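Arf-GAP with coiled-coil, ANK repeat and PH domain-containing protein 2 (PDB 6IF3) acts as a GTPase-activating protein for the small GTPase ARF6 and needs its ankyrin repeats, the part modelled here, to interact with RAB35. Local coordinates at residues A[10-15]-A[38-43]. Sequence-based numbering, arbitrary orientation.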
ATOM      1  N   PRO A  10     -16.367  22.120 -30.772  1.00 27.47           N
ATOM      2  CA  PRO A  10     -15.286  22.427 -29.842  1.00 22.01           C
ATOM      3  C   PRO A  10     -15.025  21.266 -28.882  1.00 20.02           C
ATOM      4  O   PRO A  10     -13.876  21.043 -28.530  1.00 17.66           O
ATOM      5  CB  PRO A  10     -15.796  23.696 -29.101  1.00 26.28           C
ATOM      6  CG  PRO A  10     -16.837  24.248 -29.959  1.00 34.03           C
ATOM      7  CD  PRO A  10     -17.488  23.059 -30.629  1.00 31.01           C
ATOM      8  N   GLY A  11     -16.051  20.511 -28.497  1.00 20.31           N
ATOM      9  CA  GLY A  11     -15.818  19.373 -27.617  1.00 18.89           C
ATOM     10  C   GLY A  11     -14.907  18.358 -28.296  1.00 17.22           C
ATOM     11  O   GLY A  11     -13.991  17.807 -27.656  1.00 17.60           O
ATOM     12  N   LEU A  12     -15.162  18.083 -29.565  1.00 18.62           N
ATOM     13  CA  LEU A  12     -14.356  17.137 -30.314  1.00 17.36           C
ATOM     14  C   LEU A  12     -12.939  17.662 -30.490  1.00 19.45           C
ATOM     15  O   LEU A  12     -11.976  16.904 -30.403  1.00 18.40           O
ATOM     16  CB  LEU A  12     -15.009  16.863 -31.675  1.00 19.73           C
ATOM     17  CG  LEU A  12     -14.270  15.911 -32.613  1.00 22.89           C
ATOM     18  CD1 LEU A  12     -14.042  14.554 -31.933  1.00 22.70           C
ATOM     19  CD2 LEU A  12     -15.015  15.774 -33.890  1.00 24.31           C
ATOM     20  N   GLN A  13     -12.794  18.961 -30.720  1.00 21.17           N
ATOM     21  CA  GLN A  13     -11.443  19.533 -30.807  1.00 20.75           C
ATOM     22  C   GLN A  13     -10.671  19.355 -29.511  1.00 18.43           C
ATOM     23  O   GLN A  13      -9.490  19.017 -29.527  1.00 20.18           O
ATOM     24  CB  GLN A  13     -11.525  21.024 -31.201  1.00 21.88           C
ATOM     25  CG  GLN A  13     -11.988  21.236 -32.637  1.00 31.28           C
ATOM     26  CD  GLN A  13     -12.166  22.699 -32.986  1.00 43.56           C
ATOM     27  OE1 GLN A  13     -12.440  23.526 -32.115  1.00 48.73           O
ATOM     28  NE2 GLN A  13     -11.989  23.031 -34.260  1.00 49.04           N
ATOM     29  N   LEU A  14     -11.344  19.539 -28.380  1.00 15.99           N
ATOM     30  CA  LEU A  14     -10.716  19.383 -27.081  1.00 15.95           C
ATOM     31  C   LEU A  14     -10.318  17.937 -26.857  1.00 19.25           C
ATOM     32  O   LEU A  14      -9.229  17.660 -26.353  1.00 20.38           O
ATOM     33  CB  LEU A  14     -11.662  19.858 -25.976  1.00 17.37           C
ATOM     34  CG  LEU A  14     -11.242  19.641 -24.524  1.00 14.50           C
ATOM     35  CD1 LEU A  14      -9.962  20.472 -24.251  1.00 17.61           C
ATOM     36  CD2 LEU A  14     -12.393  20.019 -23.615  1.00 17.63           C
ATOM     37  N   TYR A  15     -11.227  17.031 -27.209  1.00 18.55           N
ATOM     38  CA  TYR A  15     -11.027  15.594 -27.074  1.00 18.76           C
ATOM     39  C   TYR A  15      -9.757  15.138 -27.815  1.00 16.54           C
ATOM     40  O   TYR A  15      -8.935  14.374 -27.273  1.00 19.45           O
ATOM     41  CB  TYR A  15     -12.281  14.908 -27.624  1.00 18.64           C
ATOM     42  CG  TYR A  15     -12.362  13.401 -27.675  1.00 14.40           C
ATOM     43  CD1 TYR A  15     -12.963  12.677 -26.637  1.00 15.10           C
ATOM     44  CD2 TYR A  15     -11.939  12.688 -28.802  1.00 14.93           C
ATOM     45  CE1 TYR A  15     -13.121  11.314 -26.708  1.00 18.08           C
ATOM     46  CE2 TYR A  15     -12.070  11.296 -28.871  1.00 17.16           C
ATOM     47  CZ  TYR A  15     -12.694  10.619 -27.826  1.00 15.85           C
ATOM     48  OH  TYR A  15     -12.820   9.274 -27.866  1.00 22.04           O
ATOM     49  N   TRP A  38     -17.153  16.844 -22.069  1.00 17.98           N
ATOM     50  CA  TRP A  38     -17.787  16.365 -23.294  1.00 16.59           C
ATOM     51  C   TRP A  38     -17.594  14.862 -23.457  1.00 20.46           C
ATOM     52  O   TRP A  38     -16.503  14.345 -23.214  1.00 18.64           O
ATOM     53  CB  TRP A  38     -17.202  17.105 -24.481  1.00 17.01           C
ATOM     54  CG  TRP A  38     -17.870  16.759 -25.810  1.00 18.34           C
ATOM     55  CD1 TRP A  38     -19.083  17.219 -26.249  1.00 20.75           C
ATOM     56  CD2 TRP A  38     -17.343  15.944 -26.866  1.00 18.78           C
ATOM     57  NE1 TRP A  38     -19.342  16.729 -27.505  1.00 22.31           N
ATOM     58  CE2 TRP A  38     -18.288  15.954 -27.911  1.00 21.62           C
ATOM     59  CE3 TRP A  38     -16.160  15.215 -27.034  1.00 18.45           C
ATOM     60  CZ2 TRP A  38     -18.099  15.247 -29.104  1.00 20.52           C
ATOM     61  CZ3 TRP A  38     -15.974  14.518 -28.236  1.00 17.66           C
ATOM     62  CH2 TRP A  38     -16.933  14.551 -29.247  1.00 18.29           C
ATOM     63  N   ALA A  39     -18.665  14.166 -23.805  1.00 20.15           N
ATOM     64  CA  ALA A  39     -18.617  12.717 -24.064  1.00 18.56           C
ATOM     65  C   ALA A  39     -18.787  12.451 -25.550  1.00 22.98           C
ATOM     66  O   ALA A  39     -19.740  12.950 -26.184  1.00 25.05           O
ATOM     67  CB  ALA A  39     -19.679  12.005 -23.262  1.00 20.77           C
ATOM     68  N   ASN A  40     -17.880  11.656 -26.114  1.00 18.78           N
ATOM     69  CA  ASN A  40     -17.919  11.338 -27.539  1.00 19.42           C
ATOM     70  C   ASN A  40     -18.831  10.146 -27.757  1.00 19.31           C
ATOM     71  O   ASN A  40     -18.444   9.011 -27.490  1.00 21.32           O
ATOM     72  CB  ASN A  40     -16.507  11.038 -28.048  1.00 17.54           C
ATOM     73  CG  ASN A  40     -16.444  10.921 -29.565  1.00 18.77           C
ATOM     74  OD1 ASN A  40     -17.429  10.588 -30.234  1.00 22.00           O
ATOM     75  ND2 ASN A  40     -15.271  11.189 -30.119  1.00 20.36           N
ATOM     76  N   SER A  41     -20.058  10.390 -28.231  1.00 21.54           N
ATOM     77  CA  SER A  41     -21.033   9.319 -28.398  1.00 24.17           C
ATOM     78  C   SER A  41     -20.625   8.314 -29.463  1.00 25.92           C
ATOM     79  O   SER A  41     -21.143   7.212 -29.497  1.00 31.37           O
ATOM     80  CB  SER A  41     -22.400   9.903 -28.737  1.00 36.05           C
ATOM     81  OG  SER A  41     -22.359  10.503 -30.013  1.00 43.45           O
ATOM     82  N   GLU A  42     -19.684   8.701 -30.326  1.00 21.98           N
ATOM     83  CA  GLU A  42     -19.193   7.838 -31.397  1.00 23.70           C
ATOM     84  C   GLU A  42     -18.016   6.954 -30.932  1.00 20.36           C
ATOM     85  O   GLU A  42     -17.605   6.045 -31.675  1.00 23.14           O
ATOM     86  CB  GLU A  42     -18.746   8.675 -32.607  1.00 26.84           C
ATOM     87  CG  GLU A  42     -19.881   9.251 -33.415  1.00 37.61           C
ATOM     88  CD  GLU A  42     -20.796   8.175 -33.957  1.00 54.49           C
ATOM     89  OE1 GLU A  42     -20.479   7.611 -35.027  1.00 61.24           O
ATOM     90  OE2 GLU A  42     -21.837   7.895 -33.322  1.00 60.68           O
ATOM     91  N   GLU A  43     -17.485   7.216 -29.744  1.00 19.60           N
ATOM     92  CA  GLU A  43     -16.314   6.519 -29.226  1.00 19.93           C
ATOM     93  C   GLU A  43     -16.514   6.228 -27.738  1.00 19.32           C
ATOM     94  O   GLU A  43     -15.774   6.709 -26.872  1.00 17.96           O
ATOM     95  CB  GLU A  43     -15.033   7.332 -29.465  1.00 19.57           C
ATOM     96  CG  GLU A  43     -14.758   7.548 -30.969  1.00 20.48           C
ATOM     97  CD  GLU A  43     -13.413   8.220 -31.271  1.00 17.78           C
ATOM     98  OE1 GLU A  43     -13.206   8.532 -32.460  1.00 20.58           O
ATOM     99  OE2 GLU A  43     -12.592   8.369 -30.352  1.00 21.21           O
TER
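Tyr-15 reaches from helix 10-19 across the loop that joins helix 23-31 to helix 48-55, at the N-terminal end of the ankyrin-repeat stack. With CG anti to the backbone N (chi1 178°), the side chain runs out past three loop residues in turn. Tyr-15 CB lies 3.8 Å from Trp-38 CZ3, and CG meets the same atom in the plane of the indole; the two rings form an offset edge-to-face pair, the tryptophan edge toward the tyrosine face, planes at 83°. Farther out, Asn-40 lies over part of one face of the Tyr-15 ring: its CB makes an off-centre CH-pi contact near CE1, and its ND2 stands toward the rim, 3.4 Å from Tyr-15 CE2. Tyr-15 OH then donates to Glu-43 OE2 at 2.7 Å, on the anti side and 31° out of the carboxylate plane. A leucine in place of Tyr-15 would probably leave Glu-43 without this donor and the Asn-40 amide without the ring it lies over. The other atom of that amide, OD1, accepts from Glu-42 N in an Asx turn. The indole itself lies flat against the first helical turn, where Gly-11 CA sits 3.9 Å from the centroid of the Trp-38 five-membered ring, over its face.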